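PDB 3VTH: hydrogenase maturation factor from Thermoanaerobacter tengcongensis, which probably transfers the carbamoyl group of carbamoyl phosphate, with ATP, to the C-terminal cysteine of HypE during [NiFe]-hydrogenase maturation. Local coordinates for residues Arg689-Ser700 / Leu717-Asn727; Val481-Ala489 / Gly503-Thr513. All coordinates share one frame; numbering follows the deposited sequence.

Contact 1: Arg689-Ser700 / Leu717-Asn727; sequences RKETGINKVVLS and LSLSGFEVYSN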
loop_
_atom_site.group_PDB
_atom_site.type_symbol
_atom_site.label_atom_id
_atom_site.label_comp_id
_atom_site.label_asym_id
_atom_site.label_seq_id
_atom_site.Cartn_x
_atom_site.Cartn_y
_atom_site.Cartn_z
ATOM N N ARG A 689 17.706 26.351 4.751
ATOM C CA ARG A 689 17.685 26.546 6.208
ATOM C C ARG A 689 18.375 27.852 6.639
ATOM O O ARG A 689 17.876 28.567 7.514
ATOM C CB ARG A 689 18.297 25.339 6.941
ATOM C CG ARG A 689 18.480 25.546 8.456
ATOM C CD ARG A 689 18.769 24.244 9.185
ATOM N NE ARG A 689 20.107 23.748 8.881
ATOM C CZ ARG A 689 20.655 22.657 9.408
ATOM N NH1 ARG A 689 19.997 21.905 10.295
ATOM N NH2 ARG A 689 21.877 22.321 9.038
ATOM N N LYS A 690 19.525 28.146 6.031
ATOM C CA LYS A 690 20.272 29.366 6.340
ATOM C C LYS A 690 19.414 30.607 6.028
ATOM O O LYS A 690 19.369 31.538 6.824
ATOM C CB LYS A 690 21.608 29.397 5.577
ATOM C CG LYS A 690 22.753 30.105 6.299
ATOM C CD LYS A 690 22.866 31.566 5.900
ATOM C CE LYS A 690 23.528 32.403 6.989
ATOM N NZ LYS A 690 22.640 32.539 8.191
ATOM N N GLU A 691 18.708 30.584 4.894
ATOM C CA GLU A 691 17.796 31.669 4.495
ATOM C C GLU A 691 16.551 31.805 5.378
ATOM O O GLU A 691 16.173 32.917 5.747
ATOM C CB GLU A 691 17.337 31.489 3.045
ATOM C CG GLU A 691 18.285 32.007 1.978
ATOM C CD GLU A 691 17.720 31.828 0.564
ATOM O OE1 GLU A 691 17.673 30.672 0.076
ATOM O OE2 GLU A 691 17.321 32.843 -0.061
ATOM N N THR A 692 15.920 30.678 5.712
ATOM C CA THR A 692 14.568 30.671 6.295
ATOM C C THR A 692 14.487 30.283 7.775
ATOM O O THR A 692 13.469 30.521 8.417
ATOM C CB THR A 692 13.638 29.715 5.520
ATOM O OG1 THR A 692 14.187 28.387 5.554
ATOM C CG2 THR A 692 13.480 30.160 4.058
ATOM N N GLY A 693 15.538 29.666 8.311
ATOM C CA GLY A 693 15.490 29.118 9.669
ATOM C C GLY A 693 14.751 27.780 9.776
ATOM O O GLY A 693 14.740 27.172 10.842
ATOM N N ILE A 694 14.147 27.311 8.677
ATOM C CA ILE A 694 13.386 26.042 8.673
ATOM C C ILE A 694 14.290 24.818 8.848
ATOM O O ILE A 694 15.265 24.646 8.119
ATOM C CB ILE A 694 12.477 25.909 7.422
ATOM C CG1 ILE A 694 11.439 27.040 7.425
ATOM C CG2 ILE A 694 11.787 24.530 7.377
ATOM C CD1 ILE A 694 10.651 27.165 6.142
ATOM N N ASN A 695 13.954 23.988 9.832
ATOM C CA ASN A 695 14.774 22.834 10.229
ATOM C C ASN A 695 14.099 21.460 10.009
ATOM O O ASN A 695 14.694 20.406 10.292
ATOM C CB ASN A 695 15.221 22.987 11.695
ATOM C CG ASN A 695 16.364 22.051 12.058
ATOM O OD1 ASN A 695 17.439 22.073 11.434
ATOM N ND2 ASN A 695 16.136 21.214 13.070
ATOM N N LYS A 696 12.861 21.482 9.510
ATOM C CA LYS A 696 12.132 20.262 9.176
ATOM C C LYS A 696 12.204 20.025 7.676
ATOM O O LYS A 696 11.947 20.947 6.877
ATOM C CB LYS A 696 10.668 20.345 9.605
ATOM C CG LYS A 696 10.444 20.344 11.140
ATOM C CD LYS A 696 8.966 20.169 11.453
ATOM C CE LYS A 696 8.685 20.136 12.970
ATOM N NZ LYS A 696 9.022 21.406 13.652
ATOM N N VAL A 697 12.560 18.793 7.314
ATOM C CA VAL A 697 12.699 18.390 5.926
ATOM C C VAL A 697 11.826 17.169 5.679
ATOM O O VAL A 697 11.906 16.183 6.429
ATOM C CB VAL A 697 14.144 18.004 5.589
ATOM C CG1 VAL A 697 14.249 17.544 4.114
ATOM C CG2 VAL A 697 15.095 19.170 5.860
ATOM N N VAL A 698 11.004 17.242 4.633
ATOM C CA VAL A 698 10.142 16.144 4.219
ATOM C C VAL A 698 10.637 15.596 2.871
ATOM O O VAL A 698 10.850 16.358 1.920
ATOM C CB VAL A 698 8.664 16.616 4.075
ATOM C CG1 VAL A 698 7.802 15.524 3.453
ATOM C CG2 VAL A 698 8.097 17.042 5.425
ATOM N N LEU A 699 10.796 14.275 2.790
ATOM C CA LEU A 699 11.204 13.627 1.554
ATOM C C LEU A 699 10.048 12.804 1.037
ATOM O O LEU A 699 9.538 11.940 1.751
ATOM C CB LEU A 699 12.423 12.707 1.783
ATOM C CG LEU A 699 13.581 13.260 2.627
ATOM C CD1 LEU A 699 14.589 12.132 2.970
ATOM C CD2 LEU A 699 14.286 14.403 1.917
ATOM N N SER A 700 9.611 13.079 -0.187
ATOM C CA SER A 700 8.522 12.284 -0.785
ATOM C C SER A 700 8.622 12.277 -2.315
ATOM O O SER A 700 9.517 12.898 -2.883
ATOM C CB SER A 700 7.152 12.797 -0.307
ATOM O OG SER A 700 6.130 11.856 -0.618
ATOM N N LEU A 717 21.310 14.488 6.495
ATOM C CA LEU A 717 20.543 15.623 6.991
ATOM C C LEU A 717 20.400 15.574 8.505
ATOM O O LEU A 717 20.519 16.613 9.173
ATOM C CB LEU A 717 19.160 15.666 6.323
ATOM C CG LEU A 717 19.052 16.038 4.839
ATOM C CD1 LEU A 717 17.655 15.676 4.322
ATOM C CD2 LEU A 717 19.347 17.533 4.634
ATOM N N SER A 718 20.146 14.377 9.044
ATOM C CA SER A 718 20.041 14.182 10.496
ATOM C C SER A 718 21.338 14.521 11.213
ATOM O O SER A 718 21.313 15.122 12.285
ATOM C CB SER A 718 19.609 12.751 10.851
ATOM O OG SER A 718 18.238 12.546 10.542
ATOM N N LEU A 719 22.469 14.157 10.616
ATOM C CA LEU A 719 23.770 14.464 11.205
ATOM C C LEU A 719 24.044 15.968 11.229
ATOM O O LEU A 719 24.870 16.425 12.007
ATOM C CB LEU A 719 24.910 13.731 10.483
ATOM C CG LEU A 719 24.959 12.196 10.521
ATOM C CD1 LEU A 719 26.061 11.668 9.596
ATOM C CD2 LEU A 719 25.145 11.657 11.932
ATOM N N SER A 720 23.347 16.721 10.374
ATOM C CA SER A 720 23.465 18.187 10.334
ATOM C C SER A 720 22.350 18.908 11.089
ATOM O O SER A 720 22.129 20.111 10.899
ATOM C CB SER A 720 23.534 18.688 8.893
ATOM O OG SER A 720 24.844 18.488 8.382
ATOM N N GLY A 721 21.645 18.165 11.931
ATOM C CA GLY A 721 20.680 18.750 12.842
ATOM C C GLY A 721 19.244 18.854 12.375
ATOM O O GLY A 721 18.389 19.241 13.159
ATOM N N PHE A 722 18.971 18.524 11.110
ATOM C CA PHE A 722 17.600 18.568 10.591
ATOM C C PHE A 722 16.714 17.528 11.259
ATOM O O PHE A 722 17.180 16.433 11.597
ATOM C CB PHE A 722 17.572 18.279 9.088
ATOM C CG PHE A 722 18.063 19.398 8.237
ATOM C CD1 PHE A 722 17.223 20.449 7.911
ATOM C CD2 PHE A 722 19.363 19.391 7.734
ATOM C CE1 PHE A 722 17.653 21.480 7.095
ATOM C CE2 PHE A 722 19.810 20.426 6.930
ATOM C CZ PHE A 722 18.948 21.476 6.606
ATOM N N GLU A 723 15.438 17.862 11.424
ATOM C CA GLU A 723 14.409 16.867 11.720
ATOM C C GLU A 723 13.838 16.392 10.383
ATOM O O GLU A 723 13.225 17.174 9.645
ATOM C CB GLU A 723 13.294 17.472 12.556
ATOM C CG GLU A 723 13.739 18.017 13.902
ATOM C CD GLU A 723 12.830 19.139 14.377
ATOM O OE1 GLU A 723 11.678 18.818 14.749
ATOM O OE2 GLU A 723 13.262 20.330 14.349
ATOM N N VAL A 724 14.046 15.115 10.070
ATOM C CA VAL A 724 13.744 14.604 8.741
ATOM C C VAL A 724 12.580 13.633 8.786
ATOM O O VAL A 724 12.501 12.786 9.681
ATOM C CB VAL A 724 14.982 13.928 8.092
ATOM C CG1 VAL A 724 14.695 13.595 6.623
ATOM C CG2 VAL A 724 16.206 14.838 8.214
ATOM N N TYR A 725 11.679 13.780 7.819
ATOM C CA TYR A 725 10.491 12.957 7.720
ATOM C C TYR A 725 10.350 12.361 6.326
ATOM O O TYR A 725 10.658 13.010 5.320
ATOM C CB TYR A 725 9.249 13.791 8.022
ATOM C CG TYR A 725 9.281 14.526 9.345
ATOM C CD1 TYR A 725 8.653 13.999 10.473
ATOM C CD2 TYR A 725 9.930 15.762 9.464
ATOM C CE1 TYR A 725 8.671 14.687 11.704
ATOM C CE2 TYR A 725 9.959 16.453 10.671
ATOM C CZ TYR A 725 9.326 15.912 11.787
ATOM O OH TYR A 725 9.363 16.609 12.977
ATOM N N SER A 726 9.879 11.117 6.268
ATOM C CA SER A 726 9.419 10.564 5.001
ATOM C C SER A 726 8.218 9.659 5.227
ATOM O O SER A 726 7.868 9.359 6.365
ATOM C CB SER A 726 10.530 9.827 4.250
ATOM O OG SER A 726 10.142 9.666 2.883
ATOM N N ASN A 727 7.587 9.261 4.135
ATOM C CA ASN A 727 6.400 8.427 4.158
ATOM C C ASN A 727 6.670 7.079 4.771
ATOM O O ASN A 727 7.781 6.539 4.655
ATOM C CB ASN A 727 5.846 8.226 2.743
ATOM C CG ASN A 727 5.208 9.498 2.184
ATOM O OD1 ASN A 727 4.087 9.871 2.564
ATOM N ND2 ASN A 727 5.922 10.170 1.309
#

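Contact 2: Val481-Ala489 / Gly503-Thr513; sequences VQHHHAHIA and GIAYDGTGYGT. With FE (Fe (III) ion), chain I; AP2 (phosphomethylphosphonic acid adenosyl ester), chain H.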
loop_
_atom_site.group_PDB
_atom_site.type_symbol
_atom_site.label_atom_id
_atom_site.label_comp_id
_atom_site.label_asym_id
_atom_site.label_seq_id
_atom_site.Cartn_x
_atom_site.Cartn_y
_atom_site.Cartn_z
ATOM N N VAL A 481 -4.721 20.787 -6.676
ATOM C CA VAL A 481 -3.562 20.606 -5.817
ATOM C C VAL A 481 -2.373 20.226 -6.700
ATOM O O VAL A 481 -2.444 19.275 -7.481
ATOM C CB VAL A 481 -3.817 19.495 -4.759
ATOM C CG1 VAL A 481 -2.554 19.226 -3.932
ATOM C CG2 VAL A 481 -5.024 19.869 -3.860
ATOM N N GLN A 482 -1.285 20.984 -6.597
ATOM C CA GLN A 482 -0.107 20.668 -7.389
ATOM C C GLN A 482 0.478 19.340 -6.887
ATOM O O GLN A 482 0.511 19.089 -5.690
ATOM C CB GLN A 482 0.920 21.794 -7.331
ATOM C CG GLN A 482 1.940 21.716 -8.484
ATOM C CD GLN A 482 3.064 20.724 -8.218
ATOM O OE1 GLN A 482 3.507 20.565 -7.080
ATOM N NE2 GLN A 482 3.539 20.061 -9.274
ATOM N N HIS A 483 0.929 18.508 -7.828
ATOM C CA HIS A 483 1.338 17.112 -7.574
ATOM C C HIS A 483 2.406 16.962 -6.491
ATOM O O HIS A 483 2.294 16.119 -5.597
ATOM C CB HIS A 483 1.860 16.509 -8.884
ATOM C CG HIS A 483 2.128 15.036 -8.814
ATOM N ND1 HIS A 483 1.145 14.091 -9.019
ATOM C CD2 HIS A 483 3.275 14.345 -8.594
ATOM C CE1 HIS A 483 1.672 12.882 -8.920
ATOM N NE2 HIS A 483 2.961 13.008 -8.666
ATOM N N HIS A 484 3.466 17.763 -6.595
ATOM C CA HIS A 484 4.577 17.655 -5.670
ATOM C C HIS A 484 4.252 18.207 -4.300
ATOM O O HIS A 484 4.695 17.655 -3.295
ATOM C CB HIS A 484 5.857 18.204 -6.316
ATOM C CG HIS A 484 6.181 17.469 -7.577
ATOM N ND1 HIS A 484 5.693 17.861 -8.806
ATOM C CD2 HIS A 484 6.816 16.289 -7.782
ATOM C CE1 HIS A 484 6.062 16.984 -9.723
ATOM N NE2 HIS A 484 6.745 16.024 -9.128
ATOM N N HIS A 485 3.451 19.268 -4.262
ATOM C CA HIS A 485 2.913 19.753 -3.009
ATOM C C HIS A 485 2.164 18.606 -2.313
ATOM O O HIS A 485 2.363 18.379 -1.122
ATOM C CB HIS A 485 2.013 20.983 -3.262
ATOM C CG HIS A 485 1.542 21.674 -2.017
ATOM N ND1 HIS A 485 0.447 22.509 -2.011
ATOM C CD2 HIS A 485 2.006 21.649 -0.742
ATOM C CE1 HIS A 485 0.257 22.975 -0.788
ATOM N NE2 HIS A 485 1.177 22.453 0.003
ATOM N N ALA A 486 1.323 17.882 -3.054
ATOM C CA ALA A 486 0.572 16.750 -2.494
ATOM C C ALA A 486 1.472 15.639 -1.936
ATOM O O ALA A 486 1.179 15.100 -0.871
ATOM C CB ALA A 486 -0.398 16.187 -3.521
ATOM N N HIS A 487 2.548 15.281 -2.649
ATOM C CA HIS A 487 3.529 14.301 -2.123
ATOM C C HIS A 487 4.053 14.760 -0.756
ATOM O O HIS A 487 4.079 13.981 0.212
ATOM C CB HIS A 487 4.737 14.125 -3.076
ATOM C CG HIS A 487 4.548 13.107 -4.163
ATOM N ND1 HIS A 487 4.167 11.801 -3.920
ATOM C CD2 HIS A 487 4.760 13.193 -5.502
ATOM C CE1 HIS A 487 4.135 11.135 -5.063
ATOM N NE2 HIS A 487 4.488 11.959 -6.038
ATOM N N ILE A 488 4.475 16.021 -0.661
ATOM C CA ILE A 488 5.021 16.533 0.605
ATOM C C ILE A 488 3.953 16.499 1.714
ATOM O O ILE A 488 4.238 16.092 2.853
ATOM C CB ILE A 488 5.626 17.975 0.455
ATOM C CG1 ILE A 488 6.737 18.004 -0.597
ATOM C CG2 ILE A 488 6.153 18.535 1.811
ATOM C CD1 ILE A 488 7.839 16.928 -0.421
ATOM N N ALA A 489 2.725 16.898 1.368
ATOM C CA ALA A 489 1.625 16.934 2.341
ATOM C C ALA A 489 1.220 15.538 2.824
ATOM O O ALA A 489 0.808 15.389 3.981
ATOM C CB ALA A 489 0.409 17.646 1.760
ATOM N N GLY A 503 10.450 20.834 1.520
ATOM C CA GLY A 503 9.853 19.664 0.892
ATOM C C GLY A 503 10.716 19.266 -0.291
ATOM O O GLY A 503 10.913 20.058 -1.209
ATOM N N ILE A 504 11.250 18.050 -0.254
ATOM C CA ILE A 504 12.057 17.527 -1.356
ATOM C C ILE A 504 11.194 16.478 -2.076
ATOM O O ILE A 504 10.941 15.401 -1.553
ATOM C CB ILE A 504 13.387 16.950 -0.822
ATOM C CG1 ILE A 504 14.166 18.089 -0.121
ATOM C CG2 ILE A 504 14.185 16.295 -1.956
ATOM C CD1 ILE A 504 15.371 17.687 0.651
ATOM N N ALA A 505 10.702 16.838 -3.251
ATOM C CA ALA A 505 9.760 16.012 -3.970
ATOM C C ALA A 505 10.437 15.522 -5.249
ATOM O O ALA A 505 10.587 16.273 -6.224
ATOM C CB ALA A 505 8.514 16.803 -4.280
ATOM N N TYR A 506 10.877 14.269 -5.230
ATOM C CA TYR A 506 11.618 13.709 -6.368
ATOM C C TYR A 506 10.775 12.579 -6.946
ATOM O O TYR A 506 10.399 11.659 -6.230
ATOM C CB TYR A 506 13.003 13.183 -5.940
ATOM C CG TYR A 506 14.055 14.242 -5.619
ATOM C CD1 TYR A 506 13.808 15.607 -5.840
ATOM C CD2 TYR A 506 15.316 13.866 -5.150
ATOM C CE1 TYR A 506 14.788 16.578 -5.603
ATOM C CE2 TYR A 506 16.307 14.821 -4.891
ATOM C CZ TYR A 506 16.029 16.178 -5.116
ATOM O OH TYR A 506 16.994 17.117 -4.862
ATOM N N ASP A 507 10.449 12.665 -8.227
ATOM C CA ASP A 507 9.696 11.589 -8.902
ATOM C C ASP A 507 9.896 11.634 -10.412
ATOM O O ASP A 507 10.813 12.310 -10.886
ATOM C CB ASP A 507 8.199 11.547 -8.493
ATOM C CG ASP A 507 7.386 12.764 -8.948
ATOM O OD1 ASP A 507 7.857 13.622 -9.744
ATOM O OD2 ASP A 507 6.222 12.867 -8.491
ATOM N N GLY A 508 9.067 10.898 -11.160
ATOM C CA GLY A 508 9.169 10.854 -12.622
ATOM C C GLY A 508 8.485 11.999 -13.360
ATOM O O GLY A 508 9.118 12.728 -14.149
ATOM N N THR A 509 7.177 12.151 -13.154
ATOM C CA THR A 509 6.430 13.185 -13.855
ATOM C C THR A 509 5.270 13.666 -13.024
ATOM O O THR A 509 4.445 12.881 -12.576
ATOM C CB THR A 509 5.805 12.687 -15.196
ATOM O OG1 THR A 509 5.065 11.479 -14.956
ATOM C CG2 THR A 509 6.864 12.406 -16.228
ATOM N N GLY A 510 5.194 14.965 -12.842
ATOM C CA GLY A 510 4.028 15.571 -12.237
ATOM C C GLY A 510 3.865 16.866 -12.977
ATOM O O GLY A 510 4.848 17.450 -13.436
ATOM N N TYR A 511 2.621 17.298 -13.113
ATOM C CA TYR A 511 2.304 18.484 -13.869
ATOM C C TYR A 511 2.697 19.721 -13.057
ATOM O O TYR A 511 2.200 19.910 -11.949
ATOM C CB TYR A 511 0.806 18.476 -14.149
ATOM C CG TYR A 511 0.314 19.646 -14.933
ATOM C CD1 TYR A 511 0.393 19.656 -16.322
ATOM C CD2 TYR A 511 -0.271 20.738 -14.289
ATOM C CE1 TYR A 511 -0.076 20.731 -17.048
ATOM C CE2 TYR A 511 -0.741 21.817 -15.004
ATOM C CZ TYR A 511 -0.652 21.806 -16.384
ATOM O OH TYR A 511 -1.112 22.885 -17.103
ATOM N N GLY A 512 3.602 20.533 -13.608
ATOM C CA GLY A 512 4.056 21.776 -12.971
ATOM C C GLY A 512 3.141 22.949 -13.294
ATOM O O GLY A 512 2.320 22.856 -14.205
ATOM N N THR A 513 3.273 24.051 -12.561
ATOM C CA THR A 513 2.400 25.219 -12.774
ATOM C C THR A 513 2.890 26.123 -13.910
ATOM O O THR A 513 2.217 27.091 -14.277
ATOM C CB THR A 513 2.280 26.068 -11.492
ATOM O OG1 THR A 513 3.592 26.436 -11.050
ATOM C CG2 THR A 513 1.593 25.259 -10.382
HETATM FE FE FE I . 4.577 11.579 -8.185
HETATM P PB AP2 H . 4.948 10.238 -11.129
HETATM O O1B AP2 H . 6.399 10.198 -11.539
HETATM O O2B AP2 H . 4.568 11.274 -10.117
HETATM O O3B AP2 H . 4.025 10.140 -12.317
HETATM C C3A AP2 H . 4.740 8.643 -10.292
HETATM P PA AP2 H . 5.648 8.468 -8.728
HETATM O O1A AP2 H . 5.056 7.168 -8.202
HETATM O O2A AP2 H . 5.681 9.685 -7.836
HETATM O "O5'" AP2 H . 7.185 8.233 -9.176
HETATM C "C5'" AP2 H . 7.504 7.006 -9.821
HETATM C "C4'" AP2 H . 8.866 7.222 -10.441
HETATM O "O4'" AP2 H . 9.862 7.222 -9.418
HETATM C "C3'" AP2 H . 9.263 6.101 -11.380
HETATM O "O3'" AP2 H . 8.629 6.255 -12.654
HETATM C "C2'" AP2 H . 10.766 6.298 -11.409
HETATM O "O2'" AP2 H . 11.028 7.342 -12.354
HETATM C "C1'" AP2 H . 11.095 6.749 -9.979
HETATM N N9 AP2 H . 11.638 5.561 -9.259
HETATM C C8 AP2 H . 10.996 4.405 -8.960
HETATM N N7 AP2 H . 11.820 3.516 -8.342
HETATM C C5 AP2 H . 13.026 4.104 -8.232
HETATM C C6 AP2 H . 14.354 3.727 -7.685
HETATM N N6 AP2 H . 14.561 2.518 -7.105
HETATM N N1 AP2 H . 15.357 4.642 -7.791
HETATM C C2 AP2 H . 15.176 5.861 -8.343
HETATM N N3 AP2 H . 13.998 6.261 -8.871
HETATM C C4 AP2 H . 12.910 5.440 -8.844
HETATM O O HOH W 1 0.060 18.985 -10.604
#

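Contact 1: Arg689-Ser700 / Leu717-Asn727
A beta-alpha-beta unit closes here: strand 696-700 pairs in parallel with strand 723-726, and the end of helix 666-692 meets the turn after helix 707-719. The guanidinium of R689 lies flat on the F722 ring, with centres 3.7 Å apart and planes at 6°, a stacked cation-pi pair. At the guanidinium edge, NH1 and NH2 both donate end-on to S720 O, each at 2.9 Å. NH1 also donates to N695 OD1 at 2.8 Å in the guanidinium plane, and NH2 to N686; with the stack, these bonds fix the group's rotation. With an alanine in place of R689, S720 O and N695 OD1 would probably lose these donors and the F722 ring its stacking partner. The arginine thus clasps a Schellman motif, in which G721, with positive phi, ends helix 707-719. With chi1 at -164°, N695 swings its amide beside its own carbonyl carbon and onto the same corner, where ND2 donates to G721 O at 3.0 Å and more distantly to the anti lone pair of E723 OE2. Beyond it, V697 N donates to E723 O, Y725 N to V697 O at 2.8 Å, and L699 N to Y725 O. On one face of the sheet V697 CG2 presses against F722 CD1 at 3.2 Å, and L699 CD1 touches V724 CG1. On the other, the K696 chain runs past the Y725 ring. K696 NZ makes a salt bridge to E499 and a long one to E723 OE1. At the far end S726 OG donates to L699 O at 2.6 Å, from above the carbonyl plane.

Contact 2: Val481-Ala489 / Gly503-Thr513
The iron site of the Kae1-like domain lies between helix 483-494 and the end of strand 501-507. H483 NE2 and H487 NE2 each bind the iron at 2.2 Å. H483 ND1 is hydrogen-bonded to D460 OD1. D507 OD2 binds the iron at 2.1 Å, and D734 and two oxygens of the nucleotide analogue AP2 complete the sphere. D507 CG stands between the backbone N and the carbonyl carbon (chi1 67°), which turns the carboxylate to the iron and H484. D507 OD1 lies in the H484 ring plane and accepts from H484 NE2 at 2.7 Å, with the donor 30° out of the carboxylate plane on the syn side; this helps fix the aspartate's rotation. Q482 positions H484: its NE2 donates to H484 ND1 at 3.1 Å and to Y511 O at 3.0 Å. Q482 OE1 caps the helix through H485 N. G510 CA sits over the H483 ring face, a CH-pi contact; a side chain there would clash with H483 and H484. After D507, T509 N donates to AP2 O1B at 2.7 Å. An HxxxH helix pair and aspartates round a metal that holds nucleotide phosphates are characteristic of Kae1-like proteins of the actin-type ATPase clan.

Overall arrangement
Contacts 1 and 2 share one sheet, in which strand 696-700 runs parallel to strand 501-507. V698 O probably accepts from I504 N at 2.8 Å, and S700 N probably donates to I504 O at 3.0 Å. Strand 696-700 therefore has contact 1 along one edge and a strand of contact 2 along the other. Helix 483-494 also packs on V698, through I488. Contact 2 is buried, and its chemistry is that of metal ligands and phosphate binding. Contact 1 is only partly buried. It is built from strand pairing and apolar packing, with charged groups toward its more exposed end. S700 brings it nearest the site: its side chain is about 4 Å from that of H487, nearest atoms.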